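14 KDA fatty acid binding protein (Schistosoma mansoni, PDB 1VYF) binds fatty acids such as oleic, palmitic, linolenic and arachidonic acid inside a beta-barrel and may take part in their transport. Local coordinates at residues L94-V99 with I107-D112; D19-K24 with G123-I128. One frame throughout, in Å; residues are numbered along the deposited sequence.

Read from the N terminus, the chain runs through strand 8-16 into the helix that supplies Asp19-Lys24, and then through a second helix and the strands of the barrel wall. Interaction 1 joins neighbouring strands 93-99 and 104-112 and lies within one beta hairpin, with seven residues between its two segments. After strand 115-122 the chain turns and brings Gly123-Ile128 back to the first helix, so interaction 2 closes a loop of 98 residues in which interaction 1 is nested. Their nearest atoms stay about 7 Å apart. Interaction 1 knits the wall of the barrel around the ligand's carboxylate site, while interaction 2 fastens the helical lid to that same sheet.

Interaction 1 of 2, residues L94-V99 with I107-D112; sequences LTQTQV and IVREVD
Leu94, Thr95 and Gln96 pair with Arg109, Val108 and Ile107 as antiparallel neighbours in a buried part of the barrel wall, within the hairpin of strands 93-99 and 104-112. Leu94 and Gln96 form hydrogen-bonded pairs with Arg109 and Ile107, and the shortest backbone bond runs from Ile107 N to Gln96 O at 2.6 Å. Between them lies the non-hydrogen-bonded pair Thr95 and Val108, whose side chains run side by side, with Thr95 CG2 3.9 Å from Val108 CG2; Thr95 OG1 is hydrogen-bonded to Asn89 OD1.

The other face of the sheet looks into the barrel, as is general in fatty acid-binding proteins, and here it builds a ligand site. Gln96 is fully extended, with CG anti to the backbone N (chi1 179°), and this carries its amide up to the Arg109 guanidinium. Arg109 NH1 donates to Gln96 OE1 at 2.9 Å, in the carbonyl plane and at the guanidinium edge, although the two flat groups are turned 45° apart. A water closes a small ring, donating to Gln96 OE1 and accepting from Arg109 NH2 at 3.0 Å. Ile107 CG2 lies against one guanidinium face, 3.6 Å above its plane and displaced toward the rim of the group, and Leu94 CD1 packs on the arm at Arg109 CB, 3.8 Å away. Arg109 NH2 also hydrogen-bonds to a carboxylate oxygen of the bound oleic acid.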
loop_
_atom_site.group_PDB
_atom_site.type_symbol
_atom_site.label_atom_id
_atom_site.label_comp_id
_atom_site.label_asym_id
_atom_site.label_seq_id
_atom_site.Cartn_x
_atom_site.Cartn_y
_atom_site.Cartn_z
ATOM N N LEU A 94 8.410 6.065 -1.484
ATOM C CA LEU A 94 8.841 4.920 -0.674
ATOM C C LEU A 94 8.453 3.634 -1.331
ATOM O O LEU A 94 7.481 3.578 -2.115
ATOM C CB LEU A 94 8.304 4.994 0.751
ATOM C CG LEU A 94 6.860 5.313 0.960
ATOM C CD1 LEU A 94 6.047 4.071 0.716
ATOM C CD2 LEU A 94 6.581 5.917 2.370
ATOM N N THR A 95 9.206 2.588 -1.021
ATOM C CA THR A 95 8.981 1.285 -1.607
ATOM C C THR A 95 8.795 0.217 -0.505
ATOM O O THR A 95 9.665 0.060 0.348
ATOM C CB THR A 95 10.184 0.927 -2.492
ATOM O OG1 THR A 95 10.379 1.907 -3.529
ATOM C CG2 THR A 95 9.964 -0.359 -3.207
ATOM N N GLN A 96 7.669 -0.497 -0.525
ATOM C CA GLN A 96 7.351 -1.532 0.439
ATOM C C GLN A 96 7.454 -2.890 -0.218
ATOM O O GLN A 96 6.848 -3.152 -1.264
ATOM C CB GLN A 96 5.941 -1.341 1.000
ATOM C CG GLN A 96 5.509 -2.404 1.994
ATOM C CD GLN A 96 4.176 -2.163 2.575
ATOM O OE1 GLN A 96 3.434 -1.310 2.097
ATOM N NE2 GLN A 96 3.858 -2.893 3.650
ATOM N N THR A 97 8.221 -3.776 0.412
ATOM C CA THR A 97 8.369 -5.123 -0.065
ATOM C C THR A 97 7.666 -6.029 0.943
ATOM O O THR A 97 7.899 -5.916 2.142
ATOM C CB THR A 97 9.892 -5.439 -0.249
ATOM O OG1 THR A 97 10.438 -4.571 -1.264
ATOM C CG2 THR A 97 10.096 -6.770 -0.813
ATOM N N GLN A 98 6.772 -6.874 0.466
ATOM C CA GLN A 98 6.036 -7.819 1.292
ATOM C C GLN A 98 6.371 -9.224 0.824
ATOM O O GLN A 98 6.082 -9.593 -0.304
ATOM C CB GLN A 98 4.528 -7.603 1.175
ATOM C CG GLN A 98 4.069 -6.283 1.725
ATOM C CD GLN A 98 2.536 -6.101 1.689
ATOM O OE1 GLN A 98 1.895 -6.415 0.704
ATOM N NE2 GLN A 98 1.975 -5.580 2.772
ATOM N N VAL A 99 6.965 -10.020 1.697
ATOM C CA VAL A 99 7.381 -11.368 1.327
ATOM C C VAL A 99 6.492 -12.378 2.045
ATOM O O VAL A 99 6.575 -12.511 3.266
ATOM C CB VAL A 99 8.881 -11.607 1.640
ATOM C CG1 VAL A 99 9.307 -13.016 1.223
ATOM C CG2 VAL A 99 9.749 -10.585 0.941
ATOM N N ILE A 107 5.543 -2.665 -3.515
ATOM C CA ILE A 107 4.579 -1.538 -3.599
ATOM C C ILE A 107 5.310 -0.212 -3.517
ATOM O O ILE A 107 5.852 0.177 -2.477
ATOM C CB ILE A 107 3.515 -1.637 -2.484
ATOM C CG1 ILE A 107 2.904 -3.031 -2.439
ATOM C CG2 ILE A 107 2.421 -0.560 -2.714
ATOM C CD1 ILE A 107 2.345 -3.407 -1.101
ATOM N N VAL A 108 5.360 0.500 -4.626
ATOM C CA VAL A 108 5.993 1.794 -4.684
ATOM C C VAL A 108 4.855 2.834 -4.553
ATOM O O VAL A 108 3.804 2.686 -5.164
ATOM C CB VAL A 108 6.805 1.955 -6.011
ATOM C CG1 VAL A 108 7.499 3.269 -6.082
ATOM C CG2 VAL A 108 7.790 0.809 -6.199
ATOM N N ARG A 109 5.056 3.824 -3.693
ATOM C CA ARG A 109 4.141 4.934 -3.486
ATOM C C ARG A 109 4.899 6.211 -3.730
ATOM O O ARG A 109 5.936 6.477 -3.096
ATOM C CB ARG A 109 3.605 4.929 -2.072
ATOM C CG ARG A 109 2.852 3.653 -1.704
ATOM C CD ARG A 109 2.164 3.705 -0.387
ATOM N NE ARG A 109 1.198 2.641 -0.215
ATOM C CZ ARG A 109 1.440 1.430 0.256
ATOM N NH1 ARG A 109 2.650 1.077 0.638
ATOM N NH2 ARG A 109 0.441 0.569 0.356
ATOM N N GLU A 110 4.418 7.006 -4.665
ATOM C CA GLU A 110 5.102 8.223 -5.012
ATOM C C GLU A 110 4.098 9.357 -5.041
ATOM O O GLU A 110 3.082 9.209 -5.665
ATOM C CB GLU A 110 5.752 8.050 -6.380
ATOM C CG GLU A 110 6.444 9.298 -6.916
ATOM C CD GLU A 110 7.525 9.015 -7.942
ATOM O OE1 GLU A 110 7.555 7.906 -8.514
ATOM O OE2 GLU A 110 8.378 9.904 -8.153
ATOM N N VAL A 111 4.423 10.472 -4.399
ATOM C CA VAL A 111 3.519 11.621 -4.297
ATOM C C VAL A 111 3.967 12.662 -5.278
ATOM O O VAL A 111 5.145 13.027 -5.324
ATOM C CB VAL A 111 3.488 12.231 -2.885
ATOM C CG1 VAL A 111 2.716 13.547 -2.858
ATOM C CG2 VAL A 111 2.858 11.246 -1.911
ATOM N N ASP A 112 3.022 13.120 -6.094
ATOM C CA ASP A 112 3.249 14.207 -7.041
ATOM C C ASP A 112 2.084 15.153 -6.970
ATOM O O ASP A 112 1.028 14.914 -7.563
ATOM C CB ASP A 112 3.376 13.684 -8.464
ATOM C CG ASP A 112 3.646 14.816 -9.484
ATOM O OD1 ASP A 112 3.599 14.566 -10.714
ATOM O OD2 ASP A 112 3.925 15.967 -9.137
HETATM O O HOH W 1 0.259 -2.118 1.744
#

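Interaction 2 of 2, residues D19-K24 with G123-I128; sequences DAVMSK and GDVTAI
Lys24 NZ donates to a water at 2.6 Å, and the same water accepts a longer bond of 3.3 Å from Asp124 N, so a single solvent molecule links the end of the Lys24 side chain to the turn that precedes strand 125-133. The lysine chain is extended as far as CE and bends only at its last torsion (chi4 83°), which swings the ammonium aside toward the water. The position of the Asp124 carboxylate is doubtful, because the residue is modelled in two conformers. Gly123, with a positive phi of 65°, takes the chain round the turn.

Next to this water-mediated link the contact is apolar. Val125 divides its two methyls between successive turns of the helix: CG1 meets Ala20 CB at 3.5 Å, while CG2 meets Lys24 CD at 3.5 Å, the lysine's aliphatic shaft crossing over the valine. In the fatty acid-binding protein fold a helix-turn-helix follows the first strand and caps one end of the barrel; here its first helix, 18-24, crosses strand 125-128 at 131° between their N-to-C directions. Two residues along the strand from Val125, Ala127 points to the same side, and its CB is pressed against Val21 CG1 at 3.5 Å, tighter than usual for two carbons. Val21 CG1 also lies near Val125 CG1, so this branch sits against both strand residues. The contact lies close to the bound fatty acid: the Val21 side chain is about 5 Å from the oleic acid at their nearest atoms, and Ala127 precedes the ligand-binding Arg129 by two residues. On the side of the helix turned away from the strand, Asp19 forms a salt bridge with Arg32, joining the two helices of the lid.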
loop_
_atom_site.group_PDB
_atom_site.type_symbol
_atom_site.label_atom_id
_atom_site.label_comp_id
_atom_site.label_asym_id
_atom_site.label_seq_id
_atom_site.Cartn_x
_atom_site.Cartn_y
_atom_site.Cartn_z
ATOM N N ASP A 19 -6.786 -6.793 -10.695
ATOM C CA ASP A 19 -7.183 -8.197 -10.602
ATOM C C ASP A 19 -6.071 -9.168 -11.007
ATOM O O ASP A 19 -5.948 -10.244 -10.420
ATOM C CB ASP A 19 -8.454 -8.498 -11.361
ATOM C CG ASP A 19 -9.026 -9.863 -10.987
ATOM O OD1 ASP A 19 -9.555 -9.974 -9.864
ATOM O OD2 ASP A 19 -8.962 -10.875 -11.747
ATOM N N ALA A 20 -5.258 -8.797 -11.988
ATOM C CA ALA A 20 -4.112 -9.623 -12.388
ATOM C C ALA A 20 -3.149 -9.853 -11.206
ATOM O O ALA A 20 -2.507 -10.918 -11.107
ATOM C CB ALA A 20 -3.368 -8.968 -13.538
ATOM N N VAL A 21 -3.022 -8.879 -10.313
ATOM C CA VAL A 21 -2.050 -9.060 -9.222
ATOM C C VAL A 21 -2.635 -9.837 -8.083
ATOM O O VAL A 21 -1.943 -10.669 -7.508
ATOM C CB VAL A 21 -1.293 -7.788 -8.682
ATOM C CG1 VAL A 21 -1.091 -6.705 -9.699
ATOM C CG2 VAL A 21 -1.824 -7.304 -7.326
ATOM N N MET A 22 -3.900 -9.650 -7.754
ATOM C CA MET A 22 -4.394 -10.481 -6.650
ATOM C C MET A 22 -4.648 -11.894 -7.044
ATOM O O MET A 22 -4.662 -12.743 -6.198
ATOM C CB MET A 22 -5.512 -9.899 -5.807
ATOM C CG MET A 22 -6.168 -8.804 -6.351
ATOM S SD MET A 22 -7.311 -9.543 -7.335
ATOM C CE MET A 22 -8.699 -8.205 -6.905
ATOM N N SER A 23 -4.982 -12.082 -8.313
ATOM C CA SER A 23 -5.181 -13.397 -8.871
ATOM C C SER A 23 -3.872 -14.164 -8.735
ATOM O O SER A 23 -3.850 -15.319 -8.270
ATOM C CB SER A 23 -5.603 -13.277 -10.339
ATOM O OG SER A 23 -6.030 -14.544 -10.806
ATOM N N LYS A 24 -2.786 -13.508 -9.127
ATOM C CA LYS A 24 -1.438 -14.062 -9.014
ATOM C C LYS A 24 -1.022 -14.371 -7.569
ATOM O O LYS A 24 -0.369 -15.380 -7.314
ATOM C CB LYS A 24 -0.432 -13.116 -9.682
ATOM C CG LYS A 24 1.012 -13.610 -9.651
ATOM C CD LYS A 24 1.871 -12.875 -10.661
ATOM C CE LYS A 24 3.284 -13.455 -10.718
ATOM N NZ LYS A 24 3.336 -14.651 -11.599
ATOM N N GLY A 123 6.238 -10.317 -9.497
ATOM C CA GLY A 123 6.924 -10.928 -10.624
ATOM C C GLY A 123 6.855 -10.028 -11.840
ATOM O O GLY A 123 7.308 -8.884 -11.776
ATOM N N ASP A 124 6.221 -10.525 -12.909
ATOM C CA ASP A 124 6.114 -9.799 -14.188
ATOM C C ASP A 124 4.773 -9.051 -14.321
ATOM O O ASP A 124 4.574 -8.363 -15.304
ATOM C CB ASP A 124 6.360 -10.730 -15.420
ATOM C CG ASP A 124 5.292 -11.825 -15.600
ATOM O OD1 ASP A 124 5.622 -12.903 -16.156
ATOM O OD2 ASP A 124 4.100 -11.713 -15.250
ATOM N N VAL A 125 3.885 -9.150 -13.329
ATOM C CA VAL A 125 2.565 -8.470 -13.372
ATOM C C VAL A 125 2.608 -7.138 -12.579
ATOM O O VAL A 125 3.173 -7.064 -11.463
ATOM C CB VAL A 125 1.476 -9.394 -12.797
ATOM C CG1 VAL A 125 0.121 -8.823 -12.937
ATOM C CG2 VAL A 125 1.532 -10.783 -13.473
ATOM N N THR A 126 2.019 -6.083 -13.151
ATOM C CA THR A 126 2.012 -4.758 -12.523
ATOM C C THR A 126 0.611 -4.130 -12.537
ATOM O O THR A 126 -0.082 -4.159 -13.555
ATOM C CB THR A 126 3.050 -3.799 -13.190
ATOM O OG1 THR A 126 4.399 -4.272 -12.951
ATOM C CG2 THR A 126 3.058 -2.472 -12.487
ATOM N N ALA A 127 0.219 -3.578 -11.399
ATOM C CA ALA A 127 -0.983 -2.777 -11.268
ATOM C C ALA A 127 -0.627 -1.358 -10.848
ATOM O O ALA A 127 0.356 -1.128 -10.191
ATOM C CB ALA A 127 -1.955 -3.406 -10.321
ATOM N N ILE A 128 -1.416 -0.378 -11.288
ATOM C CA ILE A 128 -1.223 1.004 -10.842
ATOM C C ILE A 128 -2.529 1.518 -10.243
ATOM O O ILE A 128 -3.588 1.411 -10.860
ATOM C CB ILE A 128 -0.782 1.921 -12.039
ATOM C CG1 ILE A 128 0.526 1.438 -12.647
ATOM C CG2 ILE A 128 -0.697 3.420 -11.623
ATOM C CD1 ILE A 128 0.941 2.200 -13.878
HETATM O O HOH W 2 5.084 -13.575 -13.119
#